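PDB 3WX5: cellulase from Uncultured bacterium, which hydrolyses internal beta-1,4-glucosidic bonds of cellulose as an endoglucanase of glycoside hydrolase family 12. Local coordinates for residues 152-160 with 170-180; 108-118 with 221-232. All blocks are in the same frame, centred on the assembly; numbering follows the deposited sequence.

Overall arrangement
Contact 1 pairs the two strands of a hairpin toward the surface, whereas contact 2 packs the layers of the sandwich together and adds a bulged strand pairing. In contact 1 the segments lie close in sequence, pairing the strands 157-164 and 167-175 and folding the preceding loop, 152-156, against them; a single indole is clamped there between a proline and an arginine, with charged groups around it. Contact 2 closes a far longer loop of chain, within which contact 1 is nested, and is more deeply buried, with aromatic rings packed on aliphatic side chains. Both include a classic beta bulge and reach the same sheet, and they touch where Val152 packs on Trp226.

Contact 1: 152-160 with 170-180; sequences VMPGGNRVA and EVWFADWDWNY
Pro154 and Arg158 clamp the indole of Trp172 by CH-pi contacts on its two faces. Pro154 CG lies 3.7 Å from the centroid of the Trp172 five-membered ring, almost on the normal, while Arg158 CB presses on the six-membered ring from the opposite face. Met153 SD adds an oblique Met-aromatic contact, 4.1 Å from Trp172 CH2. Rotation of the indole is fixed at its edge, where Trp172 NE1 donates in the ring plane to the anti lone pair of Glu170 OE1 (3.0 Å). Replacing Trp172 with alanine would probably open a gap between Pro154 and Arg158 and leave the Glu170 carboxylate without its indole donor.

Among the charges, guanidinium and carboxylate stack rather than bond end-on. A bend at chi2 (82°) lays the Arg158 guanidinium over Glu170, CZ to CG 3.4 Å, with the two planes only 6° apart. The salt bridge from Arg158 NH1 to Glu170 OE1 is therefore long and rests on charge alone; NE and NH2 instead donate to Ala160 O (2.9 Å) and Thr161 OG1.

Strands 157-164 and 167-175 form an antiparallel beta hairpin with a classic bulge: backbone bonds pair Asn157 with Phe173, and beyond them Val159 and Ala160 both face Val171, Val159 N reaching Val171 O at 2.8 Å. Gly155 N donates to Tyr180 OH (3.1 Å), but Gly155 O is buried without a partner.

On the far side of strand 167-175 runs strand 179-185, where Trp172 pairs with Ala182. Pro154 also rests on Trp145 of strand 140-149, and Phe173 stacks on Tyr209.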
loop_
_atom_site.group_PDB
_atom_site.type_symbol
_atom_site.label_atom_id
_atom_site.label_comp_id
_atom_site.label_asym_id
_atom_site.label_seq_id
_atom_site.Cartn_x
_atom_site.Cartn_y
_atom_site.Cartn_z
ATOM N N VAL A 152 2.298 10.712 12.914
ATOM C CA VAL A 152 1.345 9.624 12.758
ATOM C C VAL A 152 2.031 8.306 13.141
ATOM O O VAL A 152 3.246 8.207 13.017
ATOM C CB VAL A 152 0.806 9.581 11.303
ATOM C CG1 VAL A 152 -0.065 10.814 11.028
ATOM C CG2 VAL A 152 1.968 9.500 10.294
ATOM N N MET A 153 1.280 7.343 13.684
ATOM C CA MET A 153 1.867 6.116 14.270
ATOM C C MET A 153 1.190 4.918 13.585
ATOM O O MET A 153 0.011 4.981 13.284
ATOM C CB MET A 153 1.559 6.036 15.777
ATOM C CG MET A 153 2.451 6.915 16.658
ATOM S SD MET A 153 4.212 6.535 16.436
ATOM C CE MET A 153 4.957 8.168 16.617
ATOM N N PRO A 154 1.934 3.819 13.374
ATOM C CA PRO A 154 1.319 2.541 13.004
ATOM C C PRO A 154 0.351 2.052 14.077
ATOM O O PRO A 154 0.456 2.457 15.258
ATOM C CB PRO A 154 2.530 1.604 12.934
ATOM C CG PRO A 154 3.637 2.497 12.502
ATOM C CD PRO A 154 3.401 3.722 13.352
ATOM N N GLY A 155 -0.596 1.217 13.667
ATOM C CA GLY A 155 -1.436 0.465 14.614
ATOM C C GLY A 155 -0.624 -0.425 15.531
ATOM O O GLY A 155 0.512 -0.790 15.221
ATOM N N GLY A 156 -1.208 -0.789 16.665
ATOM C CA GLY A 156 -0.624 -1.848 17.498
ATOM C C GLY A 156 0.535 -1.361 18.347
ATOM O O GLY A 156 0.542 -0.217 18.803
ATOM N N ASN A 157 1.531 -2.226 18.525
ATOM C CA ASN A 157 2.649 -1.964 19.415
ATOM C C ASN A 157 3.946 -2.200 18.656
ATOM O O ASN A 157 4.033 -3.107 17.815
ATOM C CB ASN A 157 2.642 -2.936 20.597
ATOM C CG ASN A 157 1.389 -2.843 21.415
ATOM O OD1 ASN A 157 0.634 -3.814 21.521
ATOM N ND2 ASN A 157 1.197 -1.705 22.065
ATOM N N ARG A 158 4.966 -1.444 19.031
ATOM C CA ARG A 158 6.321 -1.654 18.513
ATOM C C ARG A 158 6.886 -2.929 19.122
ATOM O O ARG A 158 6.961 -3.049 20.350
ATOM C CB ARG A 158 7.198 -0.461 18.913
ATOM C CG ARG A 158 8.699 -0.694 18.739
ATOM C CD ARG A 158 9.093 -0.466 17.300
ATOM N NE ARG A 158 10.549 -0.460 17.077
ATOM C CZ ARG A 158 11.307 0.636 17.121
ATOM N NH1 ARG A 158 10.787 1.793 17.520
ATOM N NH2 ARG A 158 12.593 0.569 16.795
ATOM N N VAL A 159 7.317 -3.868 18.281
ATOM C CA VAL A 159 7.805 -5.143 18.781
ATOM C C VAL A 159 9.277 -5.428 18.517
ATOM O O VAL A 159 9.842 -6.334 19.137
ATOM C CB VAL A 159 6.950 -6.337 18.297
ATOM C CG1 VAL A 159 5.560 -6.257 18.893
ATOM C CG2 VAL A 159 6.910 -6.405 16.753
ATOM N N ALA A 160 9.880 -4.724 17.556
ATOM C CA ALA A 160 11.263 -5.039 17.143
ATOM C C ALA A 160 11.839 -3.961 16.236
ATOM O O ALA A 160 11.143 -3.044 15.823
ATOM C CB ALA A 160 11.337 -6.400 16.431
ATOM N N GLU A 170 11.530 -0.260 12.039
ATOM C CA GLU A 170 10.697 -0.604 13.197
ATOM C C GLU A 170 9.637 -1.602 12.813
ATOM O O GLU A 170 8.986 -1.421 11.787
ATOM C CB GLU A 170 9.981 0.659 13.693
ATOM C CG GLU A 170 10.937 1.831 14.000
ATOM C CD GLU A 170 10.199 3.093 14.373
ATOM O OE1 GLU A 170 8.970 3.031 14.525
ATOM O OE2 GLU A 170 10.834 4.166 14.470
ATOM N N VAL A 171 9.409 -2.618 13.654
ATOM C CA VAL A 171 8.341 -3.576 13.386
ATOM C C VAL A 171 7.192 -3.328 14.363
ATOM O O VAL A 171 7.423 -3.242 15.579
ATOM C CB VAL A 171 8.840 -5.041 13.518
ATOM C CG1 VAL A 171 7.788 -6.004 13.051
ATOM C CG2 VAL A 171 10.142 -5.252 12.695
ATOM N N TRP A 172 5.999 -3.075 13.819
ATOM C CA TRP A 172 4.774 -2.841 14.622
ATOM C C TRP A 172 3.778 -3.932 14.344
ATOM O O TRP A 172 3.683 -4.389 13.198
ATOM C CB TRP A 172 4.135 -1.511 14.222
ATOM C CG TRP A 172 4.983 -0.334 14.580
ATOM C CD1 TRP A 172 6.161 0.064 13.989
ATOM C CD2 TRP A 172 4.744 0.562 15.654
ATOM N NE1 TRP A 172 6.671 1.176 14.648
ATOM C CE2 TRP A 172 5.800 1.508 15.662
ATOM C CE3 TRP A 172 3.682 0.714 16.567
ATOM C CZ2 TRP A 172 5.843 2.569 16.578
ATOM C CZ3 TRP A 172 3.744 1.736 17.496
ATOM C CH2 TRP A 172 4.810 2.665 17.487
ATOM N N PHE A 173 3.042 -4.368 15.372
ATOM C CA PHE A 173 2.111 -5.484 15.205
ATOM C C PHE A 173 0.790 -5.163 15.906
ATOM O O PHE A 173 0.801 -4.729 17.058
ATOM C CB PHE A 173 2.690 -6.779 15.812
ATOM C CG PHE A 173 1.728 -7.945 15.776
ATOM C CD1 PHE A 173 1.257 -8.420 14.566
ATOM C CD2 PHE A 173 1.190 -8.456 16.949
ATOM C CE1 PHE A 173 0.335 -9.453 14.511
ATOM C CE2 PHE A 173 0.272 -9.491 16.908
ATOM C CZ PHE A 173 -0.175 -9.969 15.679
ATOM N N ALA A 174 -0.340 -5.373 15.226
ATOM C CA ALA A 174 -1.619 -5.405 15.933
ATOM C C ALA A 174 -2.363 -6.683 15.620
ATOM O O ALA A 174 -2.520 -7.046 14.456
ATOM C CB ALA A 174 -2.499 -4.195 15.541
ATOM N N ASP A 175 -3.054 -7.188 16.630
ATOM C CA ASP A 175 -3.894 -8.355 16.461
ATOM C C ASP A 175 -5.369 -7.918 16.332
ATOM O O ASP A 175 -6.073 -7.746 17.332
ATOM C CB ASP A 175 -3.670 -9.287 17.662
ATOM C CG ASP A 175 -4.512 -10.532 17.587
ATOM O OD1 ASP A 175 -5.108 -10.792 16.518
ATOM O OD2 ASP A 175 -4.580 -11.236 18.611
ATOM N N TRP A 176 -5.826 -7.760 15.088
ATOM C CA TRP A 176 -7.166 -7.275 14.814
ATOM C C TRP A 176 -7.961 -8.411 14.158
ATOM O O TRP A 176 -7.675 -9.572 14.402
ATOM C CB TRP A 176 -7.098 -6.049 13.885
ATOM C CG TRP A 176 -6.456 -4.796 14.497
ATOM C CD1 TRP A 176 -6.350 -4.475 15.822
ATOM C CD2 TRP A 176 -5.879 -3.704 13.774
ATOM N NE1 TRP A 176 -5.695 -3.263 15.966
ATOM C CE2 TRP A 176 -5.378 -2.784 14.723
ATOM C CE3 TRP A 176 -5.623 -3.478 12.422
ATOM C CZ2 TRP A 176 -4.789 -1.579 14.350
ATOM C CZ3 TRP A 176 -4.993 -2.304 12.047
ATOM C CH2 TRP A 176 -4.570 -1.373 13.013
ATOM N N ASP A 177 -8.999 -8.096 13.395
ATOM C CA ASP A 177 -9.677 -9.168 12.629
ATOM C C ASP A 177 -8.716 -9.837 11.647
ATOM O O ASP A 177 -8.954 -10.976 11.185
ATOM C CB ASP A 177 -10.905 -8.644 11.852
ATOM C CG ASP A 177 -12.161 -8.563 12.723
ATOM O OD1 ASP A 177 -12.126 -9.064 13.861
ATOM O OD2 ASP A 177 -13.176 -7.978 12.277
ATOM N N TRP A 178 -7.724 -9.065 11.228
ATOM C CA TRP A 178 -6.568 -9.579 10.496
ATOM C C TRP A 178 -5.316 -9.212 11.278
ATOM O O TRP A 178 -5.380 -8.404 12.187
ATOM C CB TRP A 178 -6.527 -8.946 9.090
ATOM C CG TRP A 178 -6.351 -7.417 9.092
ATOM C CD1 TRP A 178 -5.219 -6.731 8.786
ATOM C CD2 TRP A 178 -7.368 -6.422 9.327
ATOM N NE1 TRP A 178 -5.443 -5.354 8.865
ATOM C CE2 TRP A 178 -6.749 -5.152 9.228
ATOM C CE3 TRP A 178 -8.746 -6.485 9.611
ATOM C CZ2 TRP A 178 -7.459 -3.958 9.387
ATOM C CZ3 TRP A 178 -9.438 -5.303 9.825
ATOM C CH2 TRP A 178 -8.801 -4.053 9.690
ATOM N N ASN A 179 -4.184 -9.846 10.972
ATOM C CA ASN A 179 -2.942 -9.452 11.617
ATOM C C ASN A 179 -2.384 -8.263 10.857
ATOM O O ASN A 179 -2.221 -8.316 9.638
ATOM C CB ASN A 179 -1.904 -10.588 11.563
ATOM C CG ASN A 179 -2.193 -11.733 12.531
ATOM O OD1 ASN A 179 -1.573 -12.812 12.428
ATOM N ND2 ASN A 179 -3.058 -11.493 13.521
ATOM N N TYR A 180 -2.030 -7.207 11.589
ATOM C CA TYR A 180 -1.478 -5.995 10.986
ATOM C C TYR A 180 -0.006 -5.922 11.330
ATOM O O TYR A 180 0.360 -5.962 12.510
ATOM C CB TYR A 180 -2.181 -4.781 11.572
ATOM C CG TYR A 180 -1.550 -3.431 11.267
ATOM C CD1 TYR A 180 -2.006 -2.661 10.203
ATOM C CD2 TYR A 180 -0.659 -2.847 12.166
ATOM C CE1 TYR A 180 -1.491 -1.371 9.945
ATOM C CE2 TYR A 180 -0.121 -1.534 11.928
ATOM C CZ TYR A 180 -0.569 -0.806 10.833
ATOM O OH TYR A 180 -0.151 0.500 10.652
HETATM O O HOH W 1 0.794 -5.939 19.494
#

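Contact 2: 108-118 with 221-232; sequences WRLTPISSGRW and TGFELWEGGRGL
Trp108 carries Thr221 on one face and Leu110 CB on the other. Thr221 CG2 stands 3.5 Å from the centroid of the Trp108 five-membered ring, close to its normal, and Phe223 meets the same indole obliquely, CZ to Trp108 CZ2 3.8 Å with the ring planes at 47°. Trp118 has Leu232 over a face, CD2 3.7 Å from the centroid of its six-membered ring. At the edge, Trp118 NE1 donates in the ring plane to Ser115 O (2.9 Å), a bond that fixes the indole above the leucine. Leu232 CB in turn sits over the centre of the Phe223 ring, so this leucine touches two aromatics. The Trp226 ring takes Arg117 O and Trp118 CA at its edge.

Ile113 completes the apolar cluster: with CG1 between backbone N and carbonyl carbon (chi1 57°), that branch touches Leu232 while CG2 lies against Gly231. There the chain makes a type II turn from Gly229 to Leu232.

Backbone pairing is bulged. Arg117 N donates to Glu227 O (2.8 Å), and Arg117 O accepts from both Trp226 N (2.9 Å) and Glu227 N (3.0 Å), a classic beta bulge. The charges of Arg117 and Glu227 do not meet directly; Arg117 CD brushes Glu227 OE1 at 3.4 Å, and a water joins Arg117 NH1 to Glu227 OE2. The guanidinium is held instead by Asp71 and Gly150 O.

The contact thus spans the two sheets of the family's beta-jelly-roll sandwich: strand 101-111 lies between strands 191-196 and 233-243 in one, while strand 117-127 in the other runs between strands 140-149 and 215-225.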
loop_
_atom_site.group_PDB
_atom_site.type_symbol
_atom_site.label_atom_id
_atom_site.label_comp_id
_atom_site.label_asym_id
_atom_site.label_seq_id
_atom_site.Cartn_x
_atom_site.Cartn_y
_atom_site.Cartn_z
ATOM N N TRP A 108 9.166 2.579 -6.640
ATOM C CA TRP A 108 8.183 3.639 -6.409
ATOM C C TRP A 108 8.926 4.937 -6.130
ATOM O O TRP A 108 9.985 4.926 -5.514
ATOM C CB TRP A 108 7.292 3.303 -5.200
ATOM C CG TRP A 108 6.095 4.237 -5.042
ATOM C CD1 TRP A 108 5.220 4.649 -6.029
ATOM C CD2 TRP A 108 5.580 4.769 -3.810
ATOM N NE1 TRP A 108 4.286 5.520 -5.494
ATOM C CE2 TRP A 108 4.475 5.594 -4.135
ATOM C CE3 TRP A 108 5.968 4.654 -2.465
ATOM C CZ2 TRP A 108 3.687 6.206 -3.153
ATOM C CZ3 TRP A 108 5.204 5.306 -1.490
ATOM C CH2 TRP A 108 4.097 6.095 -1.844
ATOM N N ARG A 109 8.328 6.060 -6.516
ATOM C CA ARG A 109 8.868 7.367 -6.152
ATOM C C ARG A 109 7.719 8.217 -5.622
ATOM O O ARG A 109 6.635 8.222 -6.190
ATOM C CB ARG A 109 9.494 8.042 -7.368
ATOM C CG ARG A 109 10.101 9.409 -7.070
ATOM C CD ARG A 109 10.948 9.929 -8.256
ATOM N NE ARG A 109 10.108 10.365 -9.371
ATOM C CZ ARG A 109 9.488 11.544 -9.415
ATOM N NH1 ARG A 109 9.600 12.397 -8.405
ATOM N NH2 ARG A 109 8.729 11.860 -10.448
ATOM N N LEU A 110 7.947 8.896 -4.511
ATOM C CA LEU A 110 6.908 9.732 -3.948
ATOM C C LEU A 110 7.406 11.176 -3.854
ATOM O O LEU A 110 8.621 11.443 -3.695
ATOM C CB LEU A 110 6.488 9.194 -2.584
ATOM C CG LEU A 110 7.618 9.211 -1.533
ATOM C CD1 LEU A 110 7.356 10.234 -0.451
ATOM C CD2 LEU A 110 7.879 7.832 -0.929
ATOM N N THR A 111 6.471 12.106 -3.958
ATOM C CA THR A 111 6.782 13.507 -3.728
ATOM C C THR A 111 6.077 13.922 -2.433
ATOM O O THR A 111 4.841 13.941 -2.371
ATOM C CB THR A 111 6.313 14.363 -4.940
ATOM O OG1 THR A 111 6.923 13.851 -6.139
ATOM C CG2 THR A 111 6.705 15.839 -4.752
ATOM N N PRO A 112 6.855 14.200 -1.373
ATOM C CA PRO A 112 6.293 14.593 -0.083
ATOM C C PRO A 112 5.765 16.024 -0.089
ATOM O O PRO A 112 5.974 16.770 -1.074
ATOM C CB PRO A 112 7.477 14.484 0.877
ATOM C CG PRO A 112 8.691 14.572 0.027
ATOM C CD PRO A 112 8.308 14.405 -1.433
ATOM N N ILE A 113 5.008 16.374 0.952
ATOM C CA ILE A 113 4.556 17.772 1.143
ATOM C C ILE A 113 4.901 18.264 2.549
ATOM O O ILE A 113 5.193 17.456 3.430
ATOM C CB ILE A 113 3.034 17.931 0.894
ATOM C CG1 ILE A 113 2.212 16.999 1.801
ATOM C CG2 ILE A 113 2.704 17.681 -0.565
ATOM C CD1 ILE A 113 0.695 17.292 1.716
ATOM N N SER A 114 4.803 19.578 2.763
ATOM C CA SER A 114 5.178 20.203 4.038
ATOM C C SER A 114 3.971 20.580 4.875
ATOM O O SER A 114 3.992 21.602 5.576
ATOM C CB SER A 114 5.952 21.495 3.768
ATOM O OG SER A 114 7.274 21.162 3.410
ATOM N N SER A 115 2.893 19.831 4.751
ATOM C CA SER A 115 1.722 20.087 5.579
ATOM C C SER A 115 0.934 18.780 5.719
ATOM O O SER A 115 1.211 17.808 5.024
ATOM C CB SER A 115 0.834 21.143 4.922
ATOM O OG SER A 115 0.220 20.638 3.736
ATOM N N GLY A 116 -0.127 18.806 6.508
ATOM C CA GLY A 116 -0.965 17.618 6.677
ATOM C C GLY A 116 -0.407 16.556 7.605
ATOM O O GLY A 116 0.699 16.687 8.181
ATOM N N ARG A 117 -1.198 15.500 7.783
ATOM C CA ARG A 117 -0.772 14.347 8.551
ATOM C C ARG A 117 -1.053 13.122 7.692
ATOM O O ARG A 117 -2.206 12.882 7.316
ATOM C CB ARG A 117 -1.569 14.281 9.868
ATOM C CG ARG A 117 -1.397 15.564 10.710
ATOM C CD ARG A 117 -2.034 15.404 12.103
ATOM N NE ARG A 117 -1.209 14.485 12.898
ATOM C CZ ARG A 117 -1.652 13.376 13.482
ATOM N NH1 ARG A 117 -2.951 13.048 13.410
ATOM N NH2 ARG A 117 -0.798 12.594 14.134
ATOM N N TRP A 118 0.010 12.436 7.284
ATOM C CA TRP A 118 -0.069 11.421 6.218
ATOM C C TRP A 118 1.174 10.544 6.283
ATOM O O TRP A 118 2.145 10.850 7.006
ATOM C CB TRP A 118 -0.154 12.068 4.819
ATOM C CG TRP A 118 0.958 13.097 4.581
ATOM C CD1 TRP A 118 0.862 14.463 4.747
ATOM C CD2 TRP A 118 2.307 12.840 4.147
ATOM N NE1 TRP A 118 2.075 15.050 4.480
ATOM C CE2 TRP A 118 2.983 14.085 4.122
ATOM C CE3 TRP A 118 3.004 11.688 3.757
ATOM C CZ2 TRP A 118 4.334 14.197 3.785
ATOM C CZ3 TRP A 118 4.368 11.803 3.396
ATOM C CH2 TRP A 118 5.008 13.058 3.414
ATOM N N THR A 221 0.652 0.547 -3.191
ATOM C CA THR A 221 1.295 1.604 -2.431
ATOM C C THR A 221 0.542 2.911 -2.627
ATOM O O THR A 221 -0.261 3.029 -3.559
ATOM C CB THR A 221 2.770 1.765 -2.845
ATOM O OG1 THR A 221 3.435 2.582 -1.872
ATOM C CG2 THR A 221 2.871 2.422 -4.260
ATOM N N GLY A 222 0.729 3.856 -1.713
ATOM C CA GLY A 222 -0.074 5.092 -1.740
ATOM C C GLY A 222 0.173 5.875 -0.483
ATOM O O GLY A 222 1.219 5.701 0.146
ATOM N N PHE A 223 -0.815 6.665 -0.060
ATOM C CA PHE A 223 -0.616 7.569 1.076
ATOM C C PHE A 223 -1.788 7.352 2.016
ATOM O O PHE A 223 -2.940 7.555 1.619
ATOM C CB PHE A 223 -0.622 9.024 0.593
ATOM C CG PHE A 223 0.401 9.306 -0.491
ATOM C CD1 PHE A 223 1.732 9.517 -0.149
ATOM C CD2 PHE A 223 0.045 9.271 -1.845
ATOM C CE1 PHE A 223 2.694 9.751 -1.130
ATOM C CE2 PHE A 223 1.017 9.477 -2.851
ATOM C CZ PHE A 223 2.332 9.739 -2.483
ATOM N N GLU A 224 -1.528 6.982 3.266
ATOM C CA GLU A 224 -2.625 7.060 4.224
ATOM C C GLU A 224 -2.781 8.514 4.645
ATOM O O GLU A 224 -1.822 9.153 5.091
ATOM C CB GLU A 224 -2.401 6.155 5.440
ATOM C CG GLU A 224 -2.348 4.658 5.102
ATOM C CD GLU A 224 -2.404 3.779 6.349
ATOM O OE1 GLU A 224 -1.472 3.834 7.183
ATOM O OE2 GLU A 224 -3.412 3.069 6.526
ATOM N N LEU A 225 -4.003 9.028 4.563
ATOM C CA LEU A 225 -4.230 10.436 4.882
ATOM C C LEU A 225 -5.063 10.541 6.164
ATOM O O LEU A 225 -6.135 9.956 6.250
ATOM C CB LEU A 225 -4.963 11.111 3.726
ATOM C CG LEU A 225 -4.230 11.015 2.390
ATOM C CD1 LEU A 225 -5.034 11.704 1.316
ATOM C CD2 LEU A 225 -2.797 11.583 2.509
ATOM N N TRP A 226 -4.546 11.250 7.174
ATOM C CA TRP A 226 -5.361 11.609 8.326
ATOM C C TRP A 226 -5.876 13.056 8.195
ATOM O O TRP A 226 -7.001 13.366 8.582
ATOM C CB TRP A 226 -4.568 11.487 9.621
ATOM C CG TRP A 226 -4.249 10.062 10.067
ATOM C CD1 TRP A 226 -4.841 9.371 11.090
ATOM C CD2 TRP A 226 -3.145 9.264 9.630
ATOM N NE1 TRP A 226 -4.195 8.167 11.286
ATOM C CE2 TRP A 226 -3.133 8.094 10.418
ATOM C CE3 TRP A 226 -2.189 9.404 8.612
ATOM C CZ2 TRP A 226 -2.215 7.062 10.217
ATOM C CZ3 TRP A 226 -1.259 8.374 8.430
ATOM C CH2 TRP A 226 -1.269 7.237 9.253
ATOM N N GLU A 227 -5.019 13.942 7.675
ATOM C CA GLU A 227 -5.339 15.370 7.616
ATOM C C GLU A 227 -4.697 15.909 6.348
ATOM O O GLU A 227 -3.503 15.714 6.134
ATOM C CB GLU A 227 -4.753 16.067 8.843
ATOM C CG GLU A 227 -5.459 17.330 9.301
ATOM C CD GLU A 227 -5.072 17.644 10.755
ATOM O OE1 GLU A 227 -3.894 17.950 10.965
ATOM O OE2 GLU A 227 -5.847 17.344 11.699
ATOM N N GLY A 228 -5.491 16.516 5.469
ATOM C CA GLY A 228 -4.915 17.120 4.252
ATOM C C GLY A 228 -4.379 16.110 3.254
ATOM O O GLY A 228 -4.909 15.001 3.130
ATOM N N GLY A 229 -3.309 16.478 2.551
ATOM C CA GLY A 229 -2.722 15.573 1.563
ATOM C C GLY A 229 -2.501 16.190 0.186
ATOM O O GLY A 229 -1.802 15.620 -0.659
ATOM N N ARG A 230 -3.078 17.368 -0.054
ATOM C CA ARG A 230 -3.001 17.957 -1.393
ATOM C C ARG A 230 -1.564 18.144 -1.850
ATOM O O ARG A 230 -0.734 18.752 -1.143
ATOM C CB ARG A 230 -3.740 19.302 -1.466
ATOM C CG ARG A 230 -3.784 19.855 -2.906
ATOM C CD ARG A 230 -4.598 21.164 -2.991
ATOM N NE ARG A 230 -3.915 22.241 -2.270
ATOM C CZ ARG A 230 -4.202 22.644 -1.031
ATOM N NH1 ARG A 230 -5.199 22.094 -0.335
ATOM N NH2 ARG A 230 -3.481 23.615 -0.479
ATOM N N GLY A 231 -1.276 17.672 -3.052
ATOM C CA GLY A 231 0.091 17.783 -3.579
ATOM C C GLY A 231 0.984 16.556 -3.443
ATOM O O GLY A 231 2.003 16.455 -4.142
ATOM N N LEU A 232 0.598 15.588 -2.607
ATOM C CA LEU A 232 1.350 14.326 -2.573
ATOM C C LEU A 232 1.249 13.641 -3.933
ATOM O O LEU A 232 0.176 13.586 -4.516
ATOM C CB LEU A 232 0.801 13.392 -1.489
ATOM C CG LEU A 232 1.100 13.807 -0.039
ATOM C CD1 LEU A 232 0.116 13.068 0.923
ATOM C CD2 LEU A 232 2.549 13.482 0.305
HETATM O O HOH W 2 -1.972 18.942 3.384
HETATM O O HOH W 3 -5.344 14.291 12.581
#